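PDB 2F2B: aquaporin aqpM from Methanothermobacter marburgensis str. Marburg, which forms a homotetrameric membrane channel that lets water move in both directions under osmotic drive and shows a transient rise in initial glycerol flux. Local coordinates for residues G205-D210 against D217-Y222. Residues are numbered along the deposited sequence; the frame is centred on the assembly and turned at random.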
ATOM      1  N   GLY A 205      15.265  21.837   4.535  1.00 13.17           N
ATOM      2  CA  GLY A 205      15.903  21.095   5.614  1.00 14.06           C
ATOM      3  C   GLY A 205      17.123  20.301   5.185  1.00 14.35           C
ATOM      4  O   GLY A 205      18.221  20.497   5.716  1.00 15.15           O
ATOM      5  N   PRO A 206      16.959  19.370   4.236  1.00 13.83           N
ATOM      6  CA  PRO A 206      18.073  18.552   3.748  1.00 14.21           C
ATOM      7  C   PRO A 206      19.182  19.404   3.118  1.00 14.55           C
ATOM      8  O   PRO A 206      20.365  19.116   3.293  1.00 14.71           O
ATOM      9  CB  PRO A 206      17.396  17.630   2.739  1.00 15.30           C
ATOM     10  CG  PRO A 206      16.041  17.426   3.353  1.00 14.91           C
ATOM     11  CD  PRO A 206      15.669  18.832   3.764  1.00 14.79           C
ATOM     12  N   TYR A 207      18.800  20.445   2.383  1.00 14.50           N
ATOM     13  CA  TYR A 207      19.788  21.326   1.753  1.00 14.67           C
ATOM     14  C   TYR A 207      20.691  21.948   2.814  1.00 15.71           C
ATOM     15  O   TYR A 207      21.915  21.952   2.674  1.00 16.44           O
ATOM     16  CB  TYR A 207      19.091  22.444   0.970  1.00 15.02           C
ATOM     17  CG  TYR A 207      18.773  22.115  -0.477  1.00 14.50           C
ATOM     18  CD1 TYR A 207      18.491  20.807  -0.882  1.00 14.33           C
ATOM     19  CD2 TYR A 207      18.727  23.125  -1.437  1.00 13.68           C
ATOM     20  CE1 TYR A 207      18.172  20.519  -2.212  1.00 14.06           C
ATOM     21  CE2 TYR A 207      18.409  22.851  -2.760  1.00 15.05           C
ATOM     22  CZ  TYR A 207      18.132  21.549  -3.144  1.00 14.77           C
ATOM     23  OH  TYR A 207      17.818  21.288  -4.458  1.00 16.42           O
ATOM     24  N   LEU A 208      20.081  22.473   3.872  1.00 15.60           N
ATOM     25  CA  LEU A 208      20.833  23.105   4.953  1.00 17.58           C
ATOM     26  C   LEU A 208      21.793  22.127   5.624  1.00 17.96           C
ATOM     27  O   LEU A 208      22.987  22.408   5.767  1.00 17.90           O
ATOM     28  CB  LEU A 208      19.878  23.687   5.998  1.00 18.59           C
ATOM     29  CG  LEU A 208      20.525  24.400   7.194  1.00 19.62           C
ATOM     30  CD1 LEU A 208      21.382  25.554   6.691  1.00 21.52           C
ATOM     31  CD2 LEU A 208      19.452  24.909   8.147  1.00 20.88           C
ATOM     32  N   ASN A 209      21.279  20.971   6.029  1.00 16.46           N
ATOM     33  CA  ASN A 209      22.117  19.985   6.687  1.00 16.21           C
ATOM     34  C   ASN A 209      23.174  19.366   5.772  1.00 16.74           C
ATOM     35  O   ASN A 209      24.276  19.048   6.228  1.00 17.55           O
ATOM     36  CB  ASN A 209      21.246  18.907   7.337  1.00 16.55           C
ATOM     37  CG  ASN A 209      20.501  19.429   8.558  1.00 15.87           C
ATOM     38  OD1 ASN A 209      19.416  20.006   8.449  1.00 18.06           O
ATOM     39  ND2 ASN A 209      21.099  19.251   9.725  1.00 14.95           N
ATOM     40  N   ASP A 210      22.858  19.202   4.489  1.00 16.50           N
ATOM     41  CA  ASP A 210      23.832  18.650   3.550  1.00 18.13           C
ATOM     42  C   ASP A 210      25.006  19.614   3.420  1.00 19.73           C
ATOM     43  O   ASP A 210      26.161  19.199   3.301  1.00 19.71           O
ATOM     44  CB  ASP A 210      23.217  18.437   2.163  1.00 17.67           C
ATOM     45  CG  ASP A 210      22.507  17.104   2.034  1.00 19.26           C
ATOM     46  OD1 ASP A 210      22.810  16.192   2.828  1.00 19.60           O
ATOM     47  OD2 ASP A 210      21.659  16.964   1.126  1.00 19.10           O
ATOM     48  N   ASP A 217      26.672  21.660  -1.710  1.00 22.98           N
ATOM     49  CA  ASP A 217      25.993  22.923  -1.973  1.00 23.88           C
ATOM     50  C   ASP A 217      24.986  22.750  -3.114  1.00 23.14           C
ATOM     51  O   ASP A 217      25.359  22.738  -4.287  1.00 22.40           O
ATOM     52  CB  ASP A 217      27.045  23.979  -2.332  1.00 26.02           C
ATOM     53  CG  ASP A 217      26.447  25.327  -2.676  1.00 28.51           C
ATOM     54  OD1 ASP A 217      25.217  25.515  -2.545  1.00 27.50           O
ATOM     55  OD2 ASP A 217      27.233  26.210  -3.079  1.00 30.86           O
ATOM     56  N   LEU A 218      23.711  22.619  -2.759  1.00 22.04           N
ATOM     57  CA  LEU A 218      22.651  22.428  -3.749  1.00 21.17           C
ATOM     58  C   LEU A 218      21.768  23.667  -3.905  1.00 20.47           C
ATOM     59  O   LEU A 218      20.805  23.656  -4.674  1.00 19.67           O
ATOM     60  CB  LEU A 218      21.771  21.238  -3.338  1.00 20.85           C
ATOM     61  CG  LEU A 218      22.454  19.882  -3.129  1.00 21.19           C
ATOM     62  CD1 LEU A 218      21.487  18.910  -2.455  1.00 21.08           C
ATOM     63  CD2 LEU A 218      22.923  19.334  -4.467  1.00 21.31           C
ATOM     64  N   TRP A 219      22.104  24.734  -3.190  1.00 19.27           N
ATOM     65  CA  TRP A 219      21.309  25.958  -3.222  1.00 20.00           C
ATOM     66  C   TRP A 219      21.018  26.545  -4.599  1.00 19.94           C
ATOM     67  O   TRP A 219      20.034  27.260  -4.778  1.00 19.26           O
ATOM     68  CB  TRP A 219      21.954  27.014  -2.322  1.00 20.59           C
ATOM     69  CG  TRP A 219      21.955  26.600  -0.885  1.00 21.04           C
ATOM     70  CD1 TRP A 219      23.039  26.246  -0.133  1.00 21.30           C
ATOM     71  CD2 TRP A 219      20.812  26.463  -0.032  1.00 20.36           C
ATOM     72  NE1 TRP A 219      22.640  25.898   1.137  1.00 21.95           N
ATOM     73  CE2 TRP A 219      21.278  26.022   1.226  1.00 20.58           C
ATOM     74  CE3 TRP A 219      19.437  26.672  -0.209  1.00 19.90           C
ATOM     75  CZ2 TRP A 219      20.418  25.785   2.303  1.00 20.41           C
ATOM     76  CZ3 TRP A 219      18.582  26.436   0.863  1.00 20.05           C
ATOM     77  CH2 TRP A 219      19.078  25.999   2.104  1.00 18.91           C
ATOM     78  N   ASN A 220      21.866  26.239  -5.570  1.00 20.59           N
ATOM     79  CA  ASN A 220      21.674  26.733  -6.926  1.00 21.73           C
ATOM     80  C   ASN A 220      20.414  26.141  -7.563  1.00 21.06           C
ATOM     81  O   ASN A 220      19.914  26.653  -8.566  1.00 20.64           O
ATOM     82  CB  ASN A 220      22.912  26.401  -7.760  1.00 25.81           C
ATOM     83  CG  ASN A 220      23.608  25.138  -7.282  1.00 30.38           C
ATOM     84  OD1 ASN A 220      23.138  24.025  -7.515  1.00 34.46           O
ATOM     85  ND2 ASN A 220      24.731  25.309  -6.589  1.00 34.72           N
ATOM     86  N   TYR A 221      19.895  25.073  -6.964  1.00 19.48           N
ATOM     87  CA  TYR A 221      18.692  24.411  -7.469  1.00 19.59           C
ATOM     88  C   TYR A 221      17.454  24.765  -6.649  1.00 18.52           C
ATOM     89  O   TYR A 221      16.327  24.468  -7.055  1.00 17.70           O
ATOM     90  CB  TYR A 221      18.854  22.888  -7.421  1.00 19.55           C
ATOM     91  CG  TYR A 221      19.964  22.320  -8.273  1.00 23.03           C
ATOM     92  CD1 TYR A 221      19.920  22.407  -9.664  1.00 24.63           C
ATOM     93  CD2 TYR A 221      21.044  21.660  -7.686  1.00 24.79           C
ATOM     94  CE1 TYR A 221      20.925  21.845 -10.454  1.00 26.30           C
ATOM     95  CE2 TYR A 221      22.053  21.096  -8.464  1.00 27.52           C
ATOM     96  CZ  TYR A 221      21.986  21.191  -9.845  1.00 27.66           C
ATOM     97  OH  TYR A 221      22.975  20.621 -10.615  1.00 31.17           O
ATOM     98  N   TYR A 222      17.658  25.399  -5.499  1.00 18.27           N
ATOM     99  CA  TYR A 222      16.546  25.723  -4.616  1.00 16.83           C
ATOM    100  C   TYR A 222      15.367  26.470  -5.242  1.00 16.70           C
ATOM    101  O   TYR A 222      14.221  26.219  -4.866  1.00 15.98           O
ATOM    102  CB  TYR A 222      17.049  26.472  -3.371  1.00 16.03           C
ATOM    103  CG  TYR A 222      16.034  26.498  -2.244  1.00 16.33           C
ATOM    104  CD1 TYR A 222      15.456  25.315  -1.777  1.00 16.12           C
ATOM    105  CD2 TYR A 222      15.618  27.704  -1.673  1.00 16.73           C
ATOM    106  CE1 TYR A 222      14.485  25.330  -0.775  1.00 14.70           C
ATOM    107  CE2 TYR A 222      14.649  27.729  -0.667  1.00 16.67           C
ATOM    108  CZ  TYR A 222      14.085  26.537  -0.227  1.00 16.01           C
ATOM    109  OH  TYR A 222      13.111  26.553   0.744  1.00 16.87           O
TER
HETATM  110  O   HOH W   1      23.090  22.118   0.030  1.00 22.68           O
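Tyr207 projects from helix 200-214 into the loop ahead of helix 224-243, and its ring carries most of the contact. Leu218 CB lies 3.7 Å from the ring centroid and only 13° off the ring normal, a CH-pi contact over the middle of one face; with Leu218 CG anti to its carbonyl carbon (chi1 -57°), Leu218 CD1 extends the same covering to Tyr207 CE1 and CD1. Leu218 O lies above the plane on that side, 3.2 Å from Tyr207 CE2. At the ring edge, in plane, stand Trp219 CE3 and Tyr222 N. The Tyr207 edge is turned toward the Trp219 face in a T-shaped pair, with planes at 85° and centroids 5.5 Å apart. Tyr207 CB sits over that indole face, 3.9 Å from the six-membered ring centroid, while Tyr222 completes the aromatic cluster obliquely. Helix 200-214 is the half-membrane helix that begins within the second NPA motif of the aquaporin fold; Tyr222 OH bonds to Pro200 O of that motif, and Tyr207 OH to Thr135 O. No direct hydrogen bond joins the two segments. Instead one water donates to Tyr207 O and accepts from Leu218 N, both at 2.9 Å. Asp210 OD2, 4.1 Å from Leu218 CD1, marks a loose but buried margin, where both side chains also rest on Ala134. On the solvent side, exposed Asp217 points away, its OD1 accepting from Trp219 N (3.3 Å) in an Asx turn.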